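Local coordinates for uncharacterized protein Atu1656 (Agrobacterium tumefaciens, PDB 2OJH) that is of unknown function but is a putative TolB-family protein that folds as a six-bladed beta-propeller, at residues Y132-S137 / D176-S181; F153-M158 / T166-G171; D183-Y188 / R201-G206. All blocks are in the same frame, centred on the assembly; numbering follows the deposited sequence.

Interaction 1: residues Y132-S137 / D176-S181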
loop_
_atom_site.group_PDB
_atom_site.type_symbol
_atom_site.label_atom_id
_atom_site.label_comp_id
_atom_site.label_asym_id
_atom_site.label_seq_id
_atom_site.Cartn_x
_atom_site.Cartn_y
_atom_site.Cartn_z
ATOM N N TYR A 132 1.679 5.910 -9.209
ATOM C CA TYR A 132 1.161 5.686 -7.844
ATOM C C TYR A 132 2.160 4.860 -7.020
ATOM O O TYR A 132 2.380 3.694 -7.300
ATOM C CB TYR A 132 -0.197 4.986 -7.914
ATOM C CG TYR A 132 -1.189 5.763 -8.747
ATOM C CD1 TYR A 132 -1.997 6.757 -8.164
ATOM C CD2 TYR A 132 -1.312 5.526 -10.119
ATOM C CE1 TYR A 132 -2.924 7.471 -8.929
ATOM C CE2 TYR A 132 -2.192 6.255 -10.881
ATOM C CZ TYR A 132 -3.000 7.221 -10.277
ATOM O OH TYR A 132 -3.894 7.921 -11.054
ATOM N N TRP A 133 2.792 5.483 -6.029
ATOM C CA TRP A 133 3.830 4.816 -5.231
ATOM C C TRP A 133 3.279 3.618 -4.417
ATOM O O TRP A 133 2.249 3.746 -3.736
ATOM C CB TRP A 133 4.491 5.816 -4.304
ATOM C CG TRP A 133 5.727 5.207 -3.698
ATOM C CD1 TRP A 133 7.008 5.331 -4.147
ATOM C CD2 TRP A 133 5.776 4.304 -2.577
ATOM N NE1 TRP A 133 7.864 4.603 -3.339
ATOM C CE2 TRP A 133 7.123 3.964 -2.373
ATOM C CE3 TRP A 133 4.827 3.812 -1.689
ATOM C CZ2 TRP A 133 7.522 3.100 -1.351
ATOM C CZ3 TRP A 133 5.225 2.930 -0.685
ATOM C CH2 TRP A 133 6.557 2.596 -0.521
ATOM N N HIS A 134 3.981 2.480 -4.441
ATOM C CA HIS A 134 3.429 1.260 -3.833
ATOM C C HIS A 134 4.376 0.360 -3.012
ATOM O O HIS A 134 3.884 -0.400 -2.174
ATOM C CB HIS A 134 2.652 0.445 -4.840
ATOM C CG HIS A 134 1.208 0.843 -4.947
ATOM N ND1 HIS A 134 0.265 0.514 -3.989
ATOM C CD2 HIS A 134 0.547 1.537 -5.908
ATOM C CE1 HIS A 134 -0.910 1.005 -4.353
ATOM N NE2 HIS A 134 -0.764 1.640 -5.505
ATOM N N GLY A 135 5.696 0.479 -3.165
ATOM C CA GLY A 135 6.624 -0.321 -2.317
ATOM C C GLY A 135 8.077 0.130 -2.414
ATOM O O GLY A 135 8.518 0.555 -3.496
ATOM N N TRP A 136 8.817 0.047 -1.304
ATOM C CA TRP A 136 10.246 0.359 -1.286
ATOM C C TRP A 136 11.055 -0.937 -1.295
ATOM O O TRP A 136 10.745 -1.859 -0.547
ATOM C CB TRP A 136 10.619 1.162 -0.032
ATOM C CG TRP A 136 11.646 2.244 -0.251
ATOM C CD1 TRP A 136 12.918 2.099 -0.712
ATOM C CD2 TRP A 136 11.468 3.641 0.009
ATOM N NE1 TRP A 136 13.547 3.327 -0.770
ATOM C CE2 TRP A 136 12.671 4.289 -0.335
ATOM C CE3 TRP A 136 10.399 4.410 0.491
ATOM C CZ2 TRP A 136 12.838 5.670 -0.199
ATOM C CZ3 TRP A 136 10.565 5.784 0.627
ATOM C CH2 TRP A 136 11.772 6.399 0.279
ATOM N N SER A 137 12.111 -0.993 -2.111
ATOM C CA SER A 137 12.960 -2.187 -2.182
ATOM C C SER A 137 13.608 -2.427 -0.813
ATOM O O SER A 137 13.960 -1.462 -0.107
ATOM C CB SER A 137 14.005 -2.075 -3.299
ATOM O OG SER A 137 15.034 -1.188 -2.950
ATOM N N ASP A 176 -1.624 -3.475 -10.950
ATOM C CA ASP A 176 -1.666 -2.442 -9.925
ATOM C C ASP A 176 -1.086 -2.951 -8.611
ATOM O O ASP A 176 -0.772 -4.146 -8.470
ATOM C CB ASP A 176 -3.120 -2.021 -9.724
ATOM C CG ASP A 176 -3.270 -0.622 -9.153
ATOM O OD1 ASP A 176 -2.326 -0.068 -8.558
ATOM O OD2 ASP A 176 -4.377 -0.080 -9.310
ATOM N N GLY A 177 -0.898 -2.025 -7.662
ATOM C CA GLY A 177 -0.503 -2.373 -6.289
ATOM C C GLY A 177 0.712 -3.263 -6.077
ATOM O O GLY A 177 0.593 -4.307 -5.413
ATOM N N PRO A 178 1.893 -2.844 -6.594
ATOM C CA PRO A 178 3.127 -3.613 -6.409
ATOM C C PRO A 178 3.782 -3.437 -5.049
ATOM O O PRO A 178 3.882 -2.300 -4.541
ATOM C CB PRO A 178 4.054 -3.066 -7.504
ATOM C CG PRO A 178 3.563 -1.693 -7.775
ATOM C CD PRO A 178 2.112 -1.639 -7.429
ATOM N N ASP A 179 4.304 -4.521 -4.487
ATOM C CA ASP A 179 5.036 -4.408 -3.207
ATOM C C ASP A 179 6.078 -5.537 -3.193
ATOM O O ASP A 179 5.813 -6.623 -3.681
ATOM C CB ASP A 179 4.020 -4.535 -2.058
ATOM C CG ASP A 179 4.577 -4.146 -0.696
ATOM O OD1 ASP A 179 5.746 -3.738 -0.610
ATOM O OD2 ASP A 179 3.806 -4.229 0.297
ATOM N N TYR A 180 7.274 -5.268 -2.686
ATOM C CA TYR A 180 8.348 -6.257 -2.723
ATOM C C TYR A 180 8.215 -7.386 -1.706
ATOM O O TYR A 180 7.732 -7.177 -0.591
ATOM C CB TYR A 180 9.679 -5.586 -2.423
ATOM C CG TYR A 180 10.165 -4.618 -3.467
ATOM C CD1 TYR A 180 9.677 -3.310 -3.516
ATOM C CD2 TYR A 180 11.118 -5.005 -4.404
ATOM C CE1 TYR A 180 10.162 -2.401 -4.473
ATOM C CE2 TYR A 180 11.585 -4.118 -5.355
ATOM C CZ TYR A 180 11.108 -2.815 -5.384
ATOM O OH TYR A 180 11.610 -1.939 -6.337
ATOM N N SER A 181 8.697 -8.573 -2.068
ATOM C CA SER A 181 8.986 -9.594 -1.064
ATOM C C SER A 181 10.237 -9.139 -0.285
ATOM O O SER A 181 11.079 -8.427 -0.855
ATOM C CB SER A 181 9.221 -10.955 -1.722
ATOM O OG SER A 181 10.330 -10.920 -2.607
HETATM O O HOH W 1 -2.382 2.470 -7.503
#

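Interaction 2: residues F153-M158 / T166-G171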
loop_
_atom_site.group_PDB
_atom_site.type_symbol
_atom_site.label_atom_id
_atom_site.label_comp_id
_atom_site.label_asym_id
_atom_site.label_seq_id
_atom_site.Cartn_x
_atom_site.Cartn_y
_atom_site.Cartn_z
ATOM N N PHE A 153 -2.077 0.091 -17.571
ATOM C CA PHE A 153 -1.755 0.079 -16.153
ATOM C C PHE A 153 -0.626 -0.929 -15.945
ATOM O O PHE A 153 -0.855 -2.137 -16.056
ATOM C CB PHE A 153 -2.960 -0.406 -15.325
ATOM C CG PHE A 153 -4.137 0.531 -15.317
ATOM C CD1 PHE A 153 -4.857 0.790 -16.486
ATOM C CD2 PHE A 153 -4.568 1.097 -14.129
ATOM C CE1 PHE A 153 -5.969 1.632 -16.470
ATOM C CE2 PHE A 153 -5.706 1.924 -14.099
ATOM C CZ PHE A 153 -6.382 2.217 -15.263
ATOM N N ASP A 154 0.587 -0.452 -15.654
ATOM C CA ASP A 154 1.697 -1.383 -15.480
ATOM C C ASP A 154 2.479 -1.196 -14.206
ATOM O O ASP A 154 2.431 -0.116 -13.565
ATOM C CB ASP A 154 2.690 -1.293 -16.652
ATOM C CG ASP A 154 2.217 -2.051 -17.875
ATOM O OD1 ASP A 154 1.771 -3.226 -17.752
ATOM O OD2 ASP A 154 2.291 -1.449 -18.964
ATOM N N ILE A 155 3.252 -2.236 -13.886
ATOM C CA ILE A 155 4.173 -2.201 -12.765
ATOM C C ILE A 155 5.490 -1.670 -13.266
ATOM O O ILE A 155 6.013 -2.136 -14.293
ATOM C CB ILE A 155 4.363 -3.628 -12.172
ATOM C CG1 ILE A 155 2.982 -4.280 -11.859
ATOM C CG2 ILE A 155 5.315 -3.607 -10.956
ATOM C CD1 ILE A 155 2.046 -3.456 -10.936
ATOM N N TYR A 156 6.021 -0.686 -12.544
ATOM C CA TYR A 156 7.304 -0.076 -12.879
ATOM C C TYR A 156 8.163 -0.124 -11.636
ATOM O O TYR A 156 7.648 -0.250 -10.513
ATOM C CB TYR A 156 7.136 1.411 -13.274
ATOM C CG TYR A 156 6.477 1.604 -14.600
ATOM C CD1 TYR A 156 7.235 1.721 -15.760
ATOM C CD2 TYR A 156 5.079 1.614 -14.713
ATOM C CE1 TYR A 156 6.613 1.836 -17.013
ATOM C CE2 TYR A 156 4.461 1.727 -15.956
ATOM C CZ TYR A 156 5.236 1.838 -17.095
ATOM O OH TYR A 156 4.637 1.977 -18.315
ATOM N N SER A 157 9.479 0.019 -11.819
ATOM C CA SER A 157 10.339 0.289 -10.698
ATOM C C SER A 157 11.294 1.414 -11.083
ATOM O O SER A 157 11.512 1.679 -12.269
ATOM C CB SER A 157 11.102 -0.970 -10.278
ATOM O OG SER A 157 11.965 -1.390 -11.312
HETATM N N MSE A 158 11.822 2.110 -10.093
HETATM C CA MSE A 158 12.775 3.169 -10.374
HETATM C C MSE A 158 13.931 3.031 -9.429
HETATM O O MSE A 158 13.745 2.711 -8.262
HETATM C CB MSE A 158 12.126 4.552 -10.245
HETATM C CG MSE A 158 13.125 5.725 -10.246
HETATM SE SE MSE A 158 12.222 7.412 -10.555
HETATM C CE MSE A 158 11.393 7.059 -12.268
ATOM N N THR A 166 11.906 1.556 -15.076
ATOM C CA THR A 166 11.928 0.215 -15.652
ATOM C C THR A 166 10.517 -0.341 -15.651
ATOM O O THR A 166 9.862 -0.379 -14.607
ATOM C CB THR A 166 12.830 -0.737 -14.850
ATOM O OG1 THR A 166 14.192 -0.342 -15.019
ATOM C CG2 THR A 166 12.686 -2.188 -15.324
ATOM N N ARG A 167 10.066 -0.779 -16.823
ATOM C CA ARG A 167 8.726 -1.321 -16.981
ATOM C C ARG A 167 8.760 -2.848 -16.744
ATOM O O ARG A 167 9.503 -3.569 -17.428
ATOM C CB ARG A 167 8.252 -0.994 -18.393
ATOM C CG ARG A 167 6.797 -1.265 -18.624
ATOM C CD ARG A 167 6.369 -0.836 -19.990
ATOM N NE ARG A 167 5.038 -1.343 -20.295
ATOM C CZ ARG A 167 4.479 -1.317 -21.494
ATOM N NH1 ARG A 167 5.158 -0.832 -22.528
ATOM N NH2 ARG A 167 3.250 -1.800 -21.668
ATOM N N LEU A 168 7.981 -3.337 -15.777
ATOM C CA LEU A 168 8.040 -4.755 -15.385
ATOM C C LEU A 168 6.906 -5.603 -15.909
ATOM O O LEU A 168 7.042 -6.822 -16.003
ATOM C CB LEU A 168 8.130 -4.905 -13.862
ATOM C CG LEU A 168 9.397 -4.261 -13.283
ATOM C CD1 LEU A 168 9.270 -4.159 -11.798
ATOM C CD2 LEU A 168 10.675 -5.032 -13.647
ATOM N N THR A 169 5.782 -4.969 -16.209
ATOM C CA THR A 169 4.700 -5.645 -16.912
ATOM C C THR A 169 4.429 -4.853 -18.176
ATOM O O THR A 169 4.791 -3.682 -18.262
ATOM C CB THR A 169 3.418 -5.831 -16.055
ATOM O OG1 THR A 169 2.875 -4.558 -15.677
ATOM C CG2 THR A 169 3.710 -6.642 -14.805
ATOM N N HIS A 170 3.797 -5.500 -19.145
ATOM C CA HIS A 170 3.660 -4.936 -20.464
ATOM C C HIS A 170 2.223 -5.056 -20.974
ATOM O O HIS A 170 1.983 -5.557 -22.060
ATOM C CB HIS A 170 4.705 -5.564 -21.415
ATOM C CG HIS A 170 6.119 -5.269 -21.012
ATOM N ND1 HIS A 170 6.813 -6.053 -20.112
ATOM C CD2 HIS A 170 6.942 -4.240 -21.326
ATOM C CE1 HIS A 170 8.010 -5.527 -19.906
ATOM N NE2 HIS A 170 8.114 -4.430 -20.635
ATOM N N GLY A 171 1.277 -4.572 -20.171
ATOM C CA GLY A 171 -0.116 -4.422 -20.598
ATOM C C GLY A 171 -0.920 -5.696 -20.650
ATOM O O GLY A 171 -1.968 -5.735 -21.295
#

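Interaction 3: residues D183-Y188 / R201-G206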
loop_
_atom_site.group_PDB
_atom_site.type_symbol
_atom_site.label_atom_id
_atom_site.label_comp_id
_atom_site.label_asym_id
_atom_site.label_seq_id
_atom_site.Cartn_x
_atom_site.Cartn_y
_atom_site.Cartn_z
ATOM N N ASP A 183 12.913 -10.689 0.563
ATOM C CA ASP A 183 14.185 -11.172 0.007
ATOM C C ASP A 183 14.592 -10.369 -1.223
ATOM O O ASP A 183 15.709 -10.496 -1.729
ATOM C CB ASP A 183 14.135 -12.671 -0.290
ATOM C CG ASP A 183 13.239 -13.026 -1.470
ATOM O OD1 ASP A 183 12.718 -12.134 -2.191
ATOM O OD2 ASP A 183 13.064 -14.249 -1.675
ATOM N N GLY A 184 13.672 -9.537 -1.692
ATOM C CA GLY A 184 13.939 -8.619 -2.783
ATOM C C GLY A 184 13.990 -9.274 -4.147
ATOM O O GLY A 184 14.451 -8.660 -5.096
ATOM N N ARG A 185 13.532 -10.517 -4.244
ATOM C CA ARG A 185 13.536 -11.238 -5.510
ATOM C C ARG A 185 12.251 -11.025 -6.312
ATOM O O ARG A 185 12.242 -11.158 -7.548
ATOM C CB ARG A 185 13.771 -12.740 -5.279
ATOM C CG ARG A 185 15.173 -13.104 -4.714
ATOM C CD ARG A 185 15.575 -14.587 -4.972
ATOM N NE ARG A 185 14.442 -15.533 -4.982
ATOM C CZ ARG A 185 14.028 -16.221 -6.058
ATOM N NH1 ARG A 185 12.987 -17.050 -5.961
ATOM N NH2 ARG A 185 14.649 -16.096 -7.231
ATOM N N TRP A 186 11.173 -10.697 -5.610
ATOM C CA TRP A 186 9.852 -10.595 -6.233
ATOM C C TRP A 186 9.141 -9.294 -5.895
ATOM O O TRP A 186 9.356 -8.706 -4.824
ATOM C CB TRP A 186 8.953 -11.746 -5.767
ATOM C CG TRP A 186 9.403 -13.115 -6.161
ATOM C CD1 TRP A 186 10.133 -13.986 -5.405
ATOM C CD2 TRP A 186 9.124 -13.790 -7.399
ATOM N NE1 TRP A 186 10.345 -15.156 -6.102
ATOM C CE2 TRP A 186 9.737 -15.061 -7.328
ATOM C CE3 TRP A 186 8.424 -13.441 -8.563
ATOM C CZ2 TRP A 186 9.658 -15.988 -8.369
ATOM C CZ3 TRP A 186 8.355 -14.362 -9.607
ATOM C CH2 TRP A 186 8.966 -15.625 -9.494
ATOM N N ILE A 187 8.252 -8.882 -6.801
ATOM C CA ILE A 187 7.287 -7.822 -6.528
ATOM C C ILE A 187 5.906 -8.483 -6.700
ATOM O O ILE A 187 5.644 -9.041 -7.752
ATOM C CB ILE A 187 7.460 -6.644 -7.506
ATOM C CG1 ILE A 187 8.746 -5.842 -7.164
ATOM C CG2 ILE A 187 6.210 -5.725 -7.493
ATOM C CD1 ILE A 187 9.272 -5.029 -8.330
ATOM N N TYR A 188 5.065 -8.437 -5.664
ATOM C CA TYR A 188 3.695 -8.966 -5.732
ATOM C C TYR A 188 2.799 -7.801 -6.143
ATOM O O TYR A 188 3.053 -6.623 -5.775
ATOM C CB TYR A 188 3.239 -9.505 -4.360
ATOM C CG TYR A 188 3.847 -10.847 -3.968
ATOM C CD1 TYR A 188 5.217 -10.989 -3.702
ATOM C CD2 TYR A 188 3.043 -11.997 -3.889
ATOM C CE1 TYR A 188 5.763 -12.267 -3.369
ATOM C CE2 TYR A 188 3.573 -13.238 -3.545
ATOM C CZ TYR A 188 4.921 -13.364 -3.288
ATOM O OH TYR A 188 5.404 -14.597 -2.961
ATOM N N ARG A 201 2.914 -12.352 -9.106
ATOM C CA ARG A 201 4.217 -11.823 -8.753
ATOM C C ARG A 201 5.175 -11.829 -9.944
ATOM O O ARG A 201 5.140 -12.731 -10.757
ATOM C CB ARG A 201 4.805 -12.559 -7.539
ATOM C CG ARG A 201 5.122 -14.029 -7.755
ATOM C CD ARG A 201 5.811 -14.602 -6.526
ATOM N NE ARG A 201 6.374 -15.917 -6.796
ATOM C CZ ARG A 201 7.005 -16.674 -5.903
ATOM N NH1 ARG A 201 7.479 -17.858 -6.277
ATOM N NH2 ARG A 201 7.163 -16.257 -4.649
ATOM N N VAL A 202 6.017 -10.797 -10.032
ATOM C CA VAL A 202 6.999 -10.685 -11.106
ATOM C C VAL A 202 8.396 -10.579 -10.485
ATOM O O VAL A 202 8.549 -9.977 -9.417
ATOM C CB VAL A 202 6.702 -9.456 -12.045
ATOM C CG1 VAL A 202 6.771 -8.107 -11.286
ATOM C CG2 VAL A 202 7.626 -9.462 -13.267
ATOM N N ARG A 203 9.411 -11.155 -11.134
ATOM C CA ARG A 203 10.783 -11.006 -10.629
ATOM C C ARG A 203 11.204 -9.542 -10.717
ATOM O O ARG A 203 10.788 -8.838 -11.645
ATOM C CB ARG A 203 11.773 -11.850 -11.446
ATOM C CG ARG A 203 11.593 -13.363 -11.362
ATOM C CD ARG A 203 11.896 -13.924 -9.994
ATOM N NE ARG A 203 12.997 -13.253 -9.314
ATOM C CZ ARG A 203 14.279 -13.485 -9.554
ATOM N NH1 ARG A 203 15.199 -12.813 -8.873
ATOM N NH2 ARG A 203 14.644 -14.377 -10.466
ATOM N N VAL A 204 12.050 -9.078 -9.802
ATOM C CA VAL A 204 12.451 -7.664 -9.854
ATOM C C VAL A 204 13.162 -7.334 -11.158
ATOM O O VAL A 204 13.114 -6.193 -11.604
ATOM C CB VAL A 204 13.263 -7.157 -8.604
ATOM C CG1 VAL A 204 12.472 -7.375 -7.328
ATOM C CG2 VAL A 204 14.593 -7.808 -8.515
ATOM N N ASP A 205 13.770 -8.338 -11.797
ATOM C CA ASP A 205 14.410 -8.130 -13.110
ATOM C C ASP A 205 13.427 -8.260 -14.273
ATOM O O ASP A 205 13.803 -8.126 -15.434
ATOM C CB ASP A 205 15.617 -9.059 -13.306
ATOM C CG ASP A 205 15.223 -10.513 -13.570
ATOM O OD1 ASP A 205 14.014 -10.840 -13.620
ATOM O OD2 ASP A 205 16.144 -11.343 -13.728
ATOM N N GLY A 206 12.172 -8.553 -13.960
ATOM C CA GLY A 206 11.122 -8.570 -14.967
ATOM C C GLY A 206 10.916 -9.879 -15.696
ATOM O O GLY A 206 10.028 -9.971 -16.550
#

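Interaction 1: residues Y132-S137 / D176-S181
His134 and Tyr180 make most of the side-chain contact between 132-137 and 176-181, each ring meeting backbone of the other segment. Over one face of the His134 imidazole lies CA of Gly177, 3.8 Å from the ring centroid and 9° off the normal, a CH-pi contact. The CB of His134 rests on the Pro178 ring, whose CD is 3.4 Å away, and the two side chains cross at about a right angle. At the far end the arrangement is reversed: CA of Ser137 sits over the centre of the Tyr180 ring, 3.6 Å from its centroid, while Gly135 O lies near the ring plane, 3.5 Å from CE1 of Tyr180. CB of Tyr180 points toward 132-137, and chi1 -67°, with CG beside the backbone N, lays the ring against the backbone of Trp136 and Ser137, where strand 132-136 ends.

The strands 132-136 and 176-180 run nearly parallel, 21° apart and 4.9 Å between axes at closest approach, yet no direct hydrogen bond links them. They are the first strands of two successive four-stranded antiparallel sheets, so this is contact between adjacent propeller blades near the centre of the chain. A water supplies the polar link, 2.7 Å from NE2 of His134 and donating to OD1 of Asp176 at 2.7 Å. That carboxylate oxygen also accepts from Gly177 N on its anti side, somewhat out of plane, which limits its rotation; a bound acetic acid lies near the same side chain.

Further out, backbone bonds from His134 and Gly135 to Thr144 form a classic beta bulge. Asp179 OD2 is held by His223 ND1, and Ser137 OG bonds Asp139 and the backbone N of Ser142.

Interaction 2: residues F153-M158 / T166-G171
OD1 of Asp154 is gripped by two donors across the contact, with a weak third from Asn175 ND2: the hydroxyl of Thr169 gives its proton from OG1 at 2.7 Å, and Gly171 N bonds at 2.8 Å. The amide uses the syn lone pair, whereas the hydroxyl comes on the anti side, tilted out of the carboxylate plane. Thr169 OG1 also accepts from Ile155 N at 3.0 Å in a nearly straight bond (171°), an arrangement allowed by its place between backbone N and carbonyl carbon (chi1 62°). The hydroxyl links the Ile155 amide to the carboxylate, while OD1 also holds Gly171 N, so together they tie 169-171 to strand 152-159.

The other oxygen, OD2 of Asp154, forms a salt bridge with NH2 of Arg167 at 2.9 Å, the carboxylate and guanidinium planes being 46° apart; the accompanying bond from NE is weak. On its way there, the extended arginine chain crosses Tyr156 at a slant, its CG 3.5 Å from CE1 of Tyr156.

Regular antiparallel pairing occupies the other end: Ser157 and Thr166 form a hydrogen-bonded pair, Tyr156 and Arg167 the adjoining non-hydrogen-bonded one. Beyond the strand, Leu168 N still donates to Ile155 O at 2.7 Å. This hairpin joins the last two strands of its blade, with 142-149 on the inner side of 152-159, while Ile155 and Ser157 pack against strand 175-180 and Leu168 against strand 186-191 of the following blade.

Interaction 3: residues D183-Y188 / R201-G206
The extended chain of Arg201, launched with CG between its backbone N and carbonyl carbon (chi1 65°), and the folded chain of Arg203, bent at chi2 and chi3, bring the two arginines to opposite faces of the Trp186 indole. On one face the Arg201 guanidinium lies flat, planes 8° apart, with CZ 3.7 Å from the centroid of the five-membered ring, a cation-pi stack. Across the indole, Arg203 offers its aliphatic part: CD stands 3.3 Å from the six-membered centroid in a CH-pi contact, while its CZ, 5.5 Å from that centroid, is too distant for more than a feeble cation-pi effect.

The Arg201 side chain also lies beside Tyr188: CB is over the centre of that ring and NH2, at the other end, donates to Tyr188 OH at 2.9 Å. Its NH1 forms a salt bridge with Glu210, and Tyr188 OH is further bonded to Met256 O.

The bend in Arg203 carries NE to Arg185 O at 2.8 Å, almost straight at 171°. Val204 N reaches the same oxygen at 3.1 Å from the opposite face of the carbonyl plane. NH2 of Arg185 lies over the Arg203 guanidinium, 3.5 Å from CZ, a probably unfavourable approach of like charges.

Ile187 and Val202 exchange two backbone bonds, each 2.9 Å, and their side chains share one sheet face. Trp186, Ile187 and Tyr188 pair with Arg203, Val202 and Arg201 in the antiparallel beta hairpin of the second and third strands of a four-stranded propeller blade, with an Asx turn at Asp183 before it and a type I turn after it.

Overall arrangement
Interactions 2 and 3 lie within two successive propeller blades, and interaction 1 joins those blades at their first strands. Its centre is about 7 Å from the centre of the chain, against about 17 and 16 Å for interactions 2 and 3. The two blades also meet through apolar side chains: Pro178 CB is 3.7 Å from Ile155 CG2, and Leu168 CD1 reaches Ile187 CD1 at 3.6 Å. Interactions 1 and 3 share a sheet, in which Asp179 N approaches Tyr188 O at 2.8 Å and Pro178 CB packs 3.4 Å from Ile187 CG2. Bound acetic acid, probably from the crystallisation liquor, approaches the side chains of Asp176 (about 3 Å) and Phe153 (about 4 Å).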